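Local coordinates for CdiA-CT toxin, Conserved domain protein (Yersinia pseudotuberculosis serotype O:3, PDB 4ZQU) that probably acts as a nuclease toxin of contact-dependent growth inhibition, with a PDDEXK-type endonuclease-like domain, and forms a complex with its cognate CdiI immunity protein, at residues 36-41 / 59-64; 66-71 / 81-86; 90-95 / 99-104; 106-111 / 118-123. All coordinates share one frame; numbering follows the deposited sequence.

Contact 1: 36-41 / 59-64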
loop_
_atom_site.group_PDB
_atom_site.type_symbol
_atom_site.label_atom_id
_atom_site.label_comp_id
_atom_site.label_asym_id
_atom_site.label_seq_id
_atom_site.Cartn_x
_atom_site.Cartn_y
_atom_site.Cartn_z
ATOM N N SER A 36 11.451 -0.602 -6.248
ATOM C CA SER A 36 10.755 -0.824 -7.507
ATOM C C SER A 36 11.655 -1.578 -8.478
ATOM O O SER A 36 12.719 -1.087 -8.858
ATOM C CB SER A 36 10.307 0.495 -8.123
ATOM O OG SER A 36 9.601 0.258 -9.328
ATOM N N ALA A 37 11.222 -2.773 -8.870
ATOM C CA ALA A 37 11.990 -3.620 -9.775
ATOM C C ALA A 37 11.589 -3.379 -11.223
ATOM O O ALA A 37 10.533 -3.829 -11.667
ATOM C CB ALA A 37 11.807 -5.090 -9.412
ATOM N N LYS A 38 12.438 -2.667 -11.954
ATOM C CA LYS A 38 12.202 -2.403 -13.367
ATOM C C LYS A 38 13.212 -3.164 -14.216
ATOM O O LYS A 38 14.385 -3.259 -13.861
ATOM C CB LYS A 38 12.277 -0.901 -13.656
ATOM C CG LYS A 38 11.990 -0.524 -15.108
ATOM C CD LYS A 38 12.041 0.984 -15.328
ATOM C CE LYS A 38 11.931 1.326 -16.808
ATOM N NZ LYS A 38 10.640 0.874 -17.396
ATOM N N SER A 39 12.755 -3.709 -15.337
ATOM C CA SER A 39 13.630 -4.483 -16.209
ATOM C C SER A 39 13.455 -4.110 -17.673
ATOM O O SER A 39 12.340 -3.900 -18.147
ATOM C CB SER A 39 13.375 -5.980 -16.026
ATOM O OG SER A 39 14.196 -6.744 -16.895
ATOM N N LEU A 40 14.570 -4.030 -18.385
ATOM C CA LEU A 40 14.554 -3.806 -19.823
ATOM C C LEU A 40 15.237 -4.968 -20.524
ATOM O O LEU A 40 16.422 -5.203 -20.313
ATOM C CB LEU A 40 15.253 -2.495 -20.170
ATOM C CG LEU A 40 14.584 -1.228 -19.643
ATOM C CD1 LEU A 40 15.549 -0.061 -19.694
ATOM C CD2 LEU A 40 13.335 -0.923 -20.450
ATOM N N ASP A 41 14.497 -5.708 -21.344
ATOM C CA ASP A 41 15.107 -6.813 -22.072
ATOM C C ASP A 41 15.706 -6.319 -23.387
ATOM O O ASP A 41 15.602 -5.137 -23.720
ATOM C CB ASP A 41 14.100 -7.950 -22.313
ATOM C CG ASP A 41 12.833 -7.490 -23.014
ATOM O OD1 ASP A 41 12.898 -6.575 -23.860
ATOM O OD2 ASP A 41 11.763 -8.063 -22.722
ATOM N N LYS A 59 12.413 7.662 -16.253
ATOM C CA LYS A 59 11.903 8.861 -15.604
ATOM C C LYS A 59 10.429 8.706 -15.254
ATOM O O LYS A 59 9.967 9.195 -14.223
ATOM C CB LYS A 59 12.095 10.082 -16.501
ATOM C CG LYS A 59 11.832 11.394 -15.800
ATOM C CD LYS A 59 11.122 12.386 -16.697
ATOM C CE LYS A 59 10.617 13.571 -15.891
ATOM N NZ LYS A 59 9.520 14.290 -16.590
ATOM N N LYS A 60 9.696 8.020 -16.124
ATOM C CA LYS A 60 8.281 7.774 -15.908
ATOM C C LYS A 60 8.092 6.963 -14.633
ATOM O O LYS A 60 7.167 7.207 -13.860
ATOM C CB LYS A 60 7.673 7.050 -17.110
ATOM C CG LYS A 60 6.251 6.562 -16.909
ATOM C CD LYS A 60 5.559 6.345 -18.245
ATOM C CE LYS A 60 5.210 4.879 -18.452
ATOM N NZ LYS A 60 3.737 4.645 -18.491
ATOM N N ASN A 61 8.987 6.006 -14.409
ATOM C CA ASN A 61 8.947 5.203 -13.196
ATOM C C ASN A 61 9.388 6.007 -11.981
ATOM O O ASN A 61 8.747 5.956 -10.935
ATOM C CB ASN A 61 9.823 3.961 -13.344
ATOM C CG ASN A 61 9.717 3.028 -12.149
ATOM O OD1 ASN A 61 10.294 3.282 -11.092
ATOM N ND2 ASN A 61 8.980 1.936 -12.315
ATOM N N ILE A 62 10.487 6.743 -12.129
ATOM C CA ILE A 62 11.040 7.558 -11.048
ATOM C C ILE A 62 10.017 8.526 -10.466
ATOM O O ILE A 62 9.887 8.647 -9.248
ATOM C CB ILE A 62 12.261 8.366 -11.529
ATOM C CG1 ILE A 62 13.406 7.429 -11.904
ATOM C CG2 ILE A 62 12.716 9.345 -10.457
ATOM C CD1 ILE A 62 14.627 8.147 -12.416
ATOM N N ASP A 63 9.287 9.210 -11.340
ATOM C CA ASP A 63 8.297 10.188 -10.905
ATOM C C ASP A 63 7.221 9.548 -10.034
ATOM O O ASP A 63 6.796 10.132 -9.042
ATOM C CB ASP A 63 7.656 10.878 -12.112
ATOM C CG ASP A 63 8.639 11.743 -12.879
ATOM O OD1 ASP A 63 9.559 12.303 -12.244
ATOM O OD2 ASP A 63 8.491 11.865 -14.114
ATOM N N VAL A 64 6.796 8.344 -10.405
ATOM C CA VAL A 64 5.759 7.633 -9.664
ATOM C C VAL A 64 6.249 7.226 -8.277
ATOM O O VAL A 64 5.522 7.349 -7.290
ATOM C CB VAL A 64 5.287 6.377 -10.422
ATOM C CG1 VAL A 64 4.190 5.669 -9.649
ATOM C CG2 VAL A 64 4.795 6.756 -11.803
HETATM O O HOH W 1 8.776 1.020 -14.966
#
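Asn61 leaves helix 53-66 and reaches down onto strand 33-39, where it meets Ser36 and Lys38, two residues that start their side chains toward the helix. Its CB lies 4.2 Å from Lys38 CD, so the first step of the side chain rests against the aliphatic part of the lysine. CG is placed anti to the backbone N (chi1 -175°), and this carries the amide away from the helix and over Ser36. The two ends of that amide are nearly equidistant from the serine hydroxyl: OD1 stands 3.6 Å from Ser36 OG, and ND2 stands 3.5 Å from the same OG. Only the ND2 pair qualifies as a hydrogen bond, and a weak one, with an N-H...O angle of 152°. ND2 does better with a water, which accepts from it at 2.8 Å. The same water accepts from Lys38 NZ at 3.1 Å and so joins the two side chains. Lys38 NZ is also hydrogen-bonded to Ser57 OG, one helical turn before Asn61, so the lysine is tied to the helix at two points. Ser36 OG bonds to the backbone oxygen of Thr23; because a carbonyl can only accept, the hydroxyl remains able to accept from Asn61. The chemistry is that of a small polar network between helix and sheet, in which the water bridge probably carries more of the linkage, since the direct bond is long and weak.

Contact 2: 66-71 / 81-86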
loop_
_atom_site.group_PDB
_atom_site.type_symbol
_atom_site.label_atom_id
_atom_site.label_comp_id
_atom_site.label_asym_id
_atom_site.label_seq_id
_atom_site.Cartn_x
_atom_site.Cartn_y
_atom_site.Cartn_z
ATOM N N ALA A 66 8.559 8.714 -6.598
ATOM C CA ALA A 66 8.832 9.929 -5.835
ATOM C C ALA A 66 7.558 10.673 -5.446
ATOM O O ALA A 66 7.452 11.191 -4.336
ATOM C CB ALA A 66 9.755 10.849 -6.627
ATOM N N LYS A 67 6.597 10.726 -6.364
ATOM C CA LYS A 67 5.342 11.434 -6.126
ATOM C C LYS A 67 4.315 10.551 -5.426
ATOM O O LYS A 67 3.131 10.886 -5.375
ATOM C CB LYS A 67 4.773 11.960 -7.436
ATOM N N PHE A 68 4.767 9.425 -4.890
ATOM C CA PHE A 68 3.879 8.504 -4.197
ATOM C C PHE A 68 3.427 9.069 -2.852
ATOM O O PHE A 68 4.252 9.410 -2.001
ATOM C CB PHE A 68 4.569 7.155 -3.994
ATOM C CG PHE A 68 3.738 6.154 -3.249
ATOM C CD1 PHE A 68 2.902 5.290 -3.930
ATOM C CD2 PHE A 68 3.797 6.072 -1.866
ATOM C CE1 PHE A 68 2.141 4.368 -3.250
ATOM C CE2 PHE A 68 3.035 5.153 -1.181
ATOM C CZ PHE A 68 2.206 4.299 -1.874
ATOM N N GLU A 69 2.114 9.159 -2.667
ATOM C CA GLU A 69 1.544 9.613 -1.403
ATOM C C GLU A 69 0.927 8.450 -0.633
ATOM O O GLU A 69 1.223 8.242 0.545
ATOM C CB GLU A 69 0.490 10.696 -1.643
ATOM C CG GLU A 69 -0.281 11.094 -0.388
ATOM C CD GLU A 69 -1.353 12.130 -0.664
ATOM O OE1 GLU A 69 -1.455 12.581 -1.824
ATOM O OE2 GLU A 69 -2.095 12.492 0.275
ATOM N N LYS A 70 0.070 7.693 -1.308
ATOM C CA LYS A 70 -0.643 6.591 -0.679
ATOM C C LYS A 70 -1.246 5.665 -1.729
ATOM O O LYS A 70 -1.727 6.122 -2.765
ATOM C CB LYS A 70 -1.736 7.130 0.251
ATOM C CG LYS A 70 -2.560 6.059 0.946
ATOM C CD LYS A 70 -3.336 6.626 2.129
ATOM C CE LYS A 70 -4.368 7.653 1.693
ATOM N NZ LYS A 70 -5.231 8.081 2.830
ATOM N N ALA A 71 -1.197 4.363 -1.464
ATOM C CA ALA A 71 -1.852 3.372 -2.314
ATOM C C ALA A 71 -2.494 2.291 -1.458
ATOM O O ALA A 71 -1.870 1.766 -0.537
ATOM C CB ALA A 71 -0.865 2.757 -3.294
ATOM N N SER A 81 4.344 8.139 4.529
ATOM C CA SER A 81 4.815 8.318 5.898
ATOM C C SER A 81 5.548 7.075 6.394
ATOM O O SER A 81 6.374 7.150 7.303
ATOM C CB SER A 81 3.645 8.643 6.830
ATOM O OG SER A 81 2.737 7.558 6.903
ATOM N N MET A 82 5.237 5.936 5.783
ATOM C CA MET A 82 5.858 4.661 6.128
ATOM C C MET A 82 7.211 4.497 5.449
ATOM O O MET A 82 8.082 3.781 5.936
ATOM C CB MET A 82 4.948 3.498 5.728
ATOM C CG MET A 82 3.513 3.617 6.207
ATOM S SD MET A 82 2.417 2.478 5.335
ATOM C CE MET A 82 0.836 2.865 6.078
ATOM N N ILE A 83 7.373 5.169 4.316
ATOM C CA ILE A 83 8.541 4.995 3.464
ATOM C C ILE A 83 9.735 5.822 3.937
ATOM O O ILE A 83 9.637 7.043 4.076
ATOM C CB ILE A 83 8.203 5.368 2.013
ATOM C CG1 ILE A 83 6.967 4.593 1.548
ATOM C CG2 ILE A 83 9.393 5.119 1.103
ATOM C CD1 ILE A 83 6.452 5.013 0.189
ATOM N N THR A 84 10.862 5.155 4.179
ATOM C CA THR A 84 12.065 5.841 4.649
ATOM C C THR A 84 13.095 6.010 3.539
ATOM O O THR A 84 13.933 6.909 3.592
ATOM C CB THR A 84 12.724 5.097 5.828
ATOM O OG1 THR A 84 13.023 3.750 5.443
ATOM C CG2 THR A 84 11.799 5.084 7.037
ATOM N N SER A 85 13.039 5.139 2.538
ATOM C CA SER A 85 13.916 5.267 1.381
ATOM C C SER A 85 13.261 4.664 0.147
ATOM O O SER A 85 12.437 3.755 0.250
ATOM C CB SER A 85 15.270 4.606 1.646
ATOM O OG SER A 85 15.121 3.225 1.916
ATOM N N LYS A 86 13.626 5.189 -1.019
ATOM C CA LYS A 86 13.059 4.741 -2.283
ATOM C C LYS A 86 14.168 4.330 -3.243
ATOM O O LYS A 86 15.179 5.020 -3.365
ATOM C CB LYS A 86 12.193 5.840 -2.906
ATOM C CG LYS A 86 11.034 6.287 -2.025
ATOM C CD LYS A 86 10.287 7.476 -2.612
ATOM C CE LYS A 86 9.136 7.890 -1.702
ATOM N NZ LYS A 86 8.391 9.074 -2.209
#
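Apolar packing is tightest between Phe68 and Ile83, where Ile83 CD1 comes within 3.5 Å of Phe68 CD2 and 3.7 Å of Phe68 CE2. The methyl approaches the ring obliquely, and the two side chains cross at about a right angle. Phe68 has CG anti to its backbone N (chi1 178°), which swings the ring inward; Tyr24 meets it too, with the ring planes inclined to each other. Within its own segment, Lys70 N sits 3.9 Å above one ring face, offset toward the rim. The second touching point is polar. Lys86 stretches out fully beyond CG to the end of helix 53-66, where NZ is hydrogen-bonded to Thr65 O and lies 3.1 Å from Ala66 O. A positive group beside these last carbonyls would probably interact favourably with the partial negative charge at the C-terminal end of the helix.

Elsewhere the contact is loose: the CA atoms of Phe68 and Ile83 stay 9.6 Å apart, so these two residues meet through their side chains. Lys70 turns to the partner protein, forming a salt bridge with Asp121 of the CdiI chain, and Met82 packs on Asn30 of that chain. Beyond Phe68 the chain enters strand 70-73, which pairs with 76-79 and, through Ala71, antiparallel with a strand of CdiI; beyond Ile83 it enters strand 85-92, beside strand 33-39 of the main sheet.

Contact 3: 90-95 / 99-104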
loop_
_atom_site.group_PDB
_atom_site.type_symbol
_atom_site.label_atom_id
_atom_site.label_comp_id
_atom_site.label_asym_id
_atom_site.label_seq_id
_atom_site.Cartn_x
_atom_site.Cartn_y
_atom_site.Cartn_z
ATOM N N LEU A 90 17.151 -1.480 -11.525
ATOM C CA LEU A 90 17.020 -1.510 -12.977
ATOM C C LEU A 90 17.904 -2.562 -13.633
ATOM O O LEU A 90 19.120 -2.570 -13.449
ATOM C CB LEU A 90 17.348 -0.133 -13.557
ATOM C CG LEU A 90 17.189 0.034 -15.067
ATOM C CD1 LEU A 90 15.719 -0.017 -15.460
ATOM C CD2 LEU A 90 17.829 1.332 -15.531
ATOM N N ALA A 91 17.283 -3.445 -14.408
ATOM C CA ALA A 91 18.020 -4.421 -15.198
ATOM C C ALA A 91 18.138 -3.944 -16.643
ATOM O O ALA A 91 17.144 -3.569 -17.262
ATOM C CB ALA A 91 17.344 -5.778 -15.135
ATOM N N VAL A 92 19.360 -3.944 -17.171
ATOM C CA VAL A 92 19.598 -3.572 -18.562
ATOM C C VAL A 92 20.408 -4.656 -19.281
ATOM O O VAL A 92 21.287 -5.281 -18.687
ATOM C CB VAL A 92 20.327 -2.210 -18.676
ATOM C CG1 VAL A 92 19.444 -1.088 -18.144
ATOM C CG2 VAL A 92 21.659 -2.242 -17.946
ATOM N N PRO A 93 20.101 -4.889 -20.567
ATOM C CA PRO A 93 20.729 -5.961 -21.346
ATOM C C PRO A 93 22.101 -5.592 -21.901
ATOM O O PRO A 93 22.589 -4.484 -21.683
ATOM C CB PRO A 93 19.733 -6.181 -22.481
ATOM C CG PRO A 93 19.131 -4.846 -22.694
ATOM C CD PRO A 93 19.081 -4.173 -21.351
ATOM N N VAL A 94 22.706 -6.525 -22.626
ATOM C CA VAL A 94 24.054 -6.352 -23.152
ATOM C C VAL A 94 24.087 -5.485 -24.407
ATOM O O VAL A 94 25.108 -4.869 -24.713
ATOM C CB VAL A 94 24.703 -7.713 -23.467
ATOM C CG1 VAL A 94 24.891 -8.515 -22.189
ATOM C CG2 VAL A 94 23.854 -8.488 -24.464
ATOM N N ASN A 95 22.970 -5.434 -25.128
ATOM C CA ASN A 95 22.903 -4.662 -26.367
ATOM C C ASN A 95 22.603 -3.186 -26.117
ATOM O O ASN A 95 22.262 -2.448 -27.044
ATOM C CB ASN A 95 21.852 -5.253 -27.314
ATOM C CG ASN A 95 20.436 -5.105 -26.786
ATOM O OD1 ASN A 95 20.199 -5.182 -25.582
ATOM N ND2 ASN A 95 19.486 -4.892 -27.691
ATOM N N ALA A 99 24.886 5.444 -26.393
ATOM C CA ALA A 99 23.873 6.491 -26.412
ATOM C C ALA A 99 22.764 6.200 -25.408
ATOM O O ALA A 99 22.178 7.116 -24.834
ATOM C CB ALA A 99 23.297 6.638 -27.808
ATOM N N GLN A 100 22.483 4.919 -25.201
ATOM C CA GLN A 100 21.445 4.506 -24.267
ATOM C C GLN A 100 21.940 4.561 -22.825
ATOM O O GLN A 100 21.184 4.901 -21.916
ATOM C CB GLN A 100 20.944 3.105 -24.618
ATOM C CG GLN A 100 20.035 3.089 -25.843
ATOM C CD GLN A 100 19.655 1.691 -26.290
ATOM O OE1 GLN A 100 20.429 0.746 -26.143
ATOM N NE2 GLN A 100 18.455 1.555 -26.843
ATOM N N TRP A 101 23.212 4.239 -22.619
ATOM C CA TRP A 101 23.829 4.377 -21.304
ATOM C C TRP A 101 23.848 5.829 -20.853
ATOM O O TRP A 101 23.823 6.118 -19.658
ATOM C CB TRP A 101 25.252 3.821 -21.309
ATOM C CG TRP A 101 25.312 2.376 -20.963
ATOM C CD1 TRP A 101 25.662 1.346 -21.788
ATOM C CD2 TRP A 101 24.998 1.790 -19.696
ATOM N NE1 TRP A 101 25.592 0.155 -21.109
ATOM C CE2 TRP A 101 25.185 0.400 -19.823
ATOM C CE3 TRP A 101 24.579 2.307 -18.467
ATOM C CZ2 TRP A 101 24.965 -0.482 -18.764
ATOM C CZ3 TRP A 101 24.365 1.432 -17.419
ATOM C CH2 TRP A 101 24.556 0.053 -17.575
ATOM N N THR A 102 23.908 6.738 -21.821
ATOM C CA THR A 102 23.869 8.165 -21.539
ATOM C C THR A 102 22.516 8.555 -20.953
ATOM O O THR A 102 22.437 9.394 -20.054
ATOM C CB THR A 102 24.148 8.990 -22.805
ATOM O OG1 THR A 102 25.442 8.651 -23.316
ATOM C CG2 THR A 102 24.110 10.472 -22.498
ATOM N N GLU A 103 21.454 7.934 -21.463
ATOM C CA GLU A 103 20.108 8.168 -20.949
ATOM C C GLU A 103 19.932 7.505 -19.588
ATOM O O GLU A 103 19.277 8.051 -18.700
ATOM C CB GLU A 103 19.050 7.646 -21.925
ATOM C CG GLU A 103 19.208 8.146 -23.351
ATOM C CD GLU A 103 17.943 7.982 -24.169
ATOM O OE1 GLU A 103 16.867 7.789 -23.567
ATOM O OE2 GLU A 103 18.025 8.040 -25.415
ATOM N N ILE A 104 20.520 6.324 -19.434
ATOM C CA ILE A 104 20.440 5.582 -18.182
ATOM C C ILE A 104 21.089 6.369 -17.053
ATOM O O ILE A 104 20.484 6.570 -16.004
ATOM C CB ILE A 104 21.105 4.200 -18.304
ATOM C CG1 ILE A 104 20.288 3.308 -19.245
ATOM C CG2 ILE A 104 21.237 3.544 -16.936
ATOM C CD1 ILE A 104 20.935 1.981 -19.555
HETATM O O HOH W 2 20.084 -0.977 -27.836
#
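Val92 and Ile104 face each other with CA atoms 9.2 Å apart where strand 90-92 and helix 99-104 run almost exactly antiparallel, their axes 11.9 Å apart at 176°. Val92 points both its methyls at the helix and divides them between two partners. CG1, anti to the carbonyl carbon (chi1 -65°), meets Ile104 CD1 at 3.7 Å, the two side chains sliding past each other in opposite directions. CG2 takes the more hindered place between the backbone N and the carbonyl carbon, and from there reaches the six-membered ring of Trp101, 3.7 Å from CH2, by an oblique approach. Within the helix, Ile104 CD1 also lies 3.8 Å above one face of the indole, offset toward the rim, so Val92, Trp101 and Ile104 form one apolar cluster. Strand 85-92, helix 98-113 and strand 117-122 make a beta-alpha-beta unit, and this cluster seats the start of its helix on the first strand; Val120 of the second strand touches all three residues. Two residues earlier in the strand, Leu90 CD2 is a looser neighbour of Ile104 CG2 at 4.3 Å, and Leu90 also packs on Ile58 of helix 53-66.

The link at the turn is polar. A water donates to Asn95 O at 2.7 Å and lies close to Gln100 OE1, although that second distance is too short to be trusted. Gln100 has firmer anchors: OE1 accepts from Thr97 N, and NE2 donates to Met45 O.

Contact 4: 106-111 / 118-123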
loop_
_atom_site.group_PDB
_atom_site.type_symbol
_atom_site.label_atom_id
_atom_site.label_comp_id
_atom_site.label_asym_id
_atom_site.label_seq_id
_atom_site.Cartn_x
_atom_site.Cartn_y
_atom_site.Cartn_z
ATOM N N ARG A 106 21.687 9.471 -17.001
ATOM C CA ARG A 106 20.951 10.720 -16.850
ATOM C C ARG A 106 19.760 10.540 -15.921
ATOM O O ARG A 106 19.477 11.399 -15.085
ATOM C CB ARG A 106 20.478 11.236 -18.210
ATOM C CG ARG A 106 20.728 12.720 -18.424
ATOM C CD ARG A 106 20.343 13.168 -19.829
ATOM N NE ARG A 106 20.831 12.274 -20.878
ATOM C CZ ARG A 106 20.106 11.881 -21.922
ATOM N NH1 ARG A 106 18.851 12.293 -22.053
ATOM N NH2 ARG A 106 20.634 11.074 -22.834
ATOM N N ALA A 107 19.059 9.424 -16.088
ATOM C CA ALA A 107 17.920 9.096 -15.245
ATOM C C ALA A 107 18.372 8.767 -13.822
ATOM O O ALA A 107 17.662 9.043 -12.856
ATOM C CB ALA A 107 17.143 7.936 -15.840
ATOM N N ILE A 108 19.554 8.172 -13.702
ATOM C CA ILE A 108 20.141 7.884 -12.399
ATOM C C ILE A 108 20.315 9.168 -11.603
ATOM O O ILE A 108 19.962 9.244 -10.425
ATOM C CB ILE A 108 21.505 7.184 -12.533
ATOM C CG1 ILE A 108 21.325 5.750 -13.036
ATOM C CG2 ILE A 108 22.244 7.189 -11.204
ATOM C CD1 ILE A 108 22.633 5.019 -13.263
ATOM N N GLU A 109 20.856 10.185 -12.264
ATOM C CA GLU A 109 21.125 11.455 -11.608
ATOM C C GLU A 109 19.837 12.235 -11.397
ATOM O O GLU A 109 19.687 12.935 -10.397
ATOM C CB GLU A 109 22.127 12.282 -12.422
ATOM C CG GLU A 109 22.635 13.524 -11.704
ATOM C CD GLU A 109 23.695 13.195 -10.671
ATOM O OE1 GLU A 109 24.040 12.002 -10.532
ATOM O OE2 GLU A 109 24.186 14.123 -9.998
ATOM N N TYR A 110 18.913 12.115 -12.344
ATOM C CA TYR A 110 17.595 12.714 -12.186
ATOM C C TYR A 110 16.900 12.160 -10.947
ATOM O O TYR A 110 16.425 12.917 -10.101
ATOM C CB TYR A 110 16.727 12.471 -13.421
ATOM C CG TYR A 110 15.286 12.883 -13.225
ATOM C CD1 TYR A 110 14.910 14.216 -13.301
ATOM C CD2 TYR A 110 14.305 11.938 -12.951
ATOM C CE1 TYR A 110 13.594 14.599 -13.114
ATOM C CE2 TYR A 110 12.990 12.310 -12.759
ATOM C CZ TYR A 110 12.639 13.641 -12.846
ATOM O OH TYR A 110 11.328 14.011 -12.659
ATOM N N GLY A 111 16.854 10.835 -10.846
ATOM C CA GLY A 111 16.232 10.170 -9.717
ATOM C C GLY A 111 16.850 10.561 -8.388
ATOM O O GLY A 111 16.144 10.714 -7.392
ATOM N N VAL A 118 18.534 5.067 -8.070
ATOM C CA VAL A 118 18.417 4.196 -9.231
ATOM C C VAL A 118 19.649 3.304 -9.334
ATOM O O VAL A 118 20.750 3.779 -9.615
ATOM C CB VAL A 118 18.245 5.004 -10.530
ATOM C CG1 VAL A 118 18.072 4.070 -11.721
ATOM C CG2 VAL A 118 17.058 5.946 -10.409
ATOM N N THR A 119 19.450 2.011 -9.093
ATOM C CA THR A 119 20.538 1.040 -9.103
ATOM C C THR A 119 20.471 0.161 -10.345
ATOM O O THR A 119 19.489 -0.548 -10.559
ATOM C CB THR A 119 20.501 0.148 -7.851
ATOM O OG1 THR A 119 20.617 0.962 -6.676
ATOM C CG2 THR A 119 21.637 -0.860 -7.884
ATOM N N VAL A 120 21.526 0.202 -11.153
ATOM C CA VAL A 120 21.534 -0.488 -12.439
ATOM C C VAL A 120 22.340 -1.783 -12.406
ATOM O O VAL A 120 23.471 -1.810 -11.923
ATOM C CB VAL A 120 22.094 0.424 -13.547
ATOM C CG1 VAL A 120 22.079 -0.287 -14.886
ATOM C CG2 VAL A 120 21.287 1.701 -13.624
ATOM N N THR A 121 21.744 -2.853 -12.925
ATOM C CA THR A 121 22.404 -4.151 -13.012
ATOM C C THR A 121 22.450 -4.642 -14.456
ATOM O O THR A 121 21.421 -4.698 -15.127
ATOM C CB THR A 121 21.688 -5.211 -12.153
ATOM O OG1 THR A 121 21.566 -4.740 -10.805
ATOM C CG2 THR A 121 22.460 -6.519 -12.164
ATOM N N GLN A 122 23.642 -4.996 -14.928
ATOM C CA GLN A 122 23.807 -5.532 -16.278
ATOM C C GLN A 122 23.512 -7.030 -16.309
ATOM O O GLN A 122 24.185 -7.817 -15.648
ATOM C CB GLN A 122 25.223 -5.269 -16.798
ATOM C CG GLN A 122 25.594 -3.795 -16.895
ATOM C CD GLN A 122 27.055 -3.582 -17.257
ATOM O OE1 GLN A 122 27.901 -3.399 -16.382
ATOM N NE2 GLN A 122 27.355 -3.601 -18.551
ATOM N N VAL A 123 22.505 -7.412 -17.088
ATOM C CA VAL A 123 22.068 -8.802 -17.178
ATOM C C VAL A 123 22.588 -9.464 -18.453
ATOM O O VAL A 123 22.439 -8.920 -19.546
ATOM C CB VAL A 123 20.527 -8.903 -17.138
ATOM C CG1 VAL A 123 20.072 -10.337 -17.349
ATOM C CG2 VAL A 123 19.991 -8.352 -15.823
HETATM O O HOH W 3 20.006 7.703 -8.305
#
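Apolar packing centres on Ile108, whose CG1-CD1 arm meets two valines on the same face of the strand. CG1, anti to the carbonyl carbon (chi1 -71°), lies 3.9 Å from Val118 CG1, and one bond farther CD1 comes to 3.6 Å from Val120 CG2. Ile108 thus spans two residues of the strand, crossing Val120 at about a right angle and Val118 at a slant. The backbones are close as well: the CA atoms of Ile108 and Val118 are 5.2 Å apart, and Val118 CB reaches 3.9 Å from Ile108 CA. The other methyl of Val118, CG2, turns to the helix backbone, 4.0 Å from Ala107 O and near Gly111 CA, where the glycine has no side chain to hold the valine off. Val120, on the helix side of the strand, also packs on Leu90.

Helix 106-111 and strand 118-122 are the last two elements of a beta-alpha-beta unit that begins with strand 85-92. Their axes approach to 8.4 Å and run at 154°, so the chain doubles back after the helix and returns along the sheet parallel to strand 85-92, with Thr119 and Thr121 among the residues that hydrogen-bond to its backbone.

Polar linkage across the contact goes through one water. It donates to Ile108 O at 2.6 Å and accepts from Val118 N at 3.0 Å, bridging a helix carbonyl to the strand backbone. The strand is the outermost of its sheet within this chain. On its other face, Thr119 OG1 is hydrogen-bonded to Glu87 OE2.

How the contacts relate
Contacts 1, 3 and 4 place two helices, 53-66 and 98-113, on one sheet, whereas contact 2 stands at the far end. Contacts 3 and 4 share helix 98-113, their centres 9 Å apart, and backbone bonds between Leu90 and both Thr119 and Thr121 join their strands. Contact 1 is likewise 9 Å from contact 4, linked by Asp63 OD1 to Tyr110 OH at 2.5 Å, a probable hydrogen bond, and by Ile62 packing on Gly111. Strand 85-92 connects contact 2 to contact 3, centres 26 Å apart on opposite sides of the chain's centre. Of the four, contact 2 alone has segments touching CdiI; contact 1 lies nearest the chain's centre, about 4 Å away.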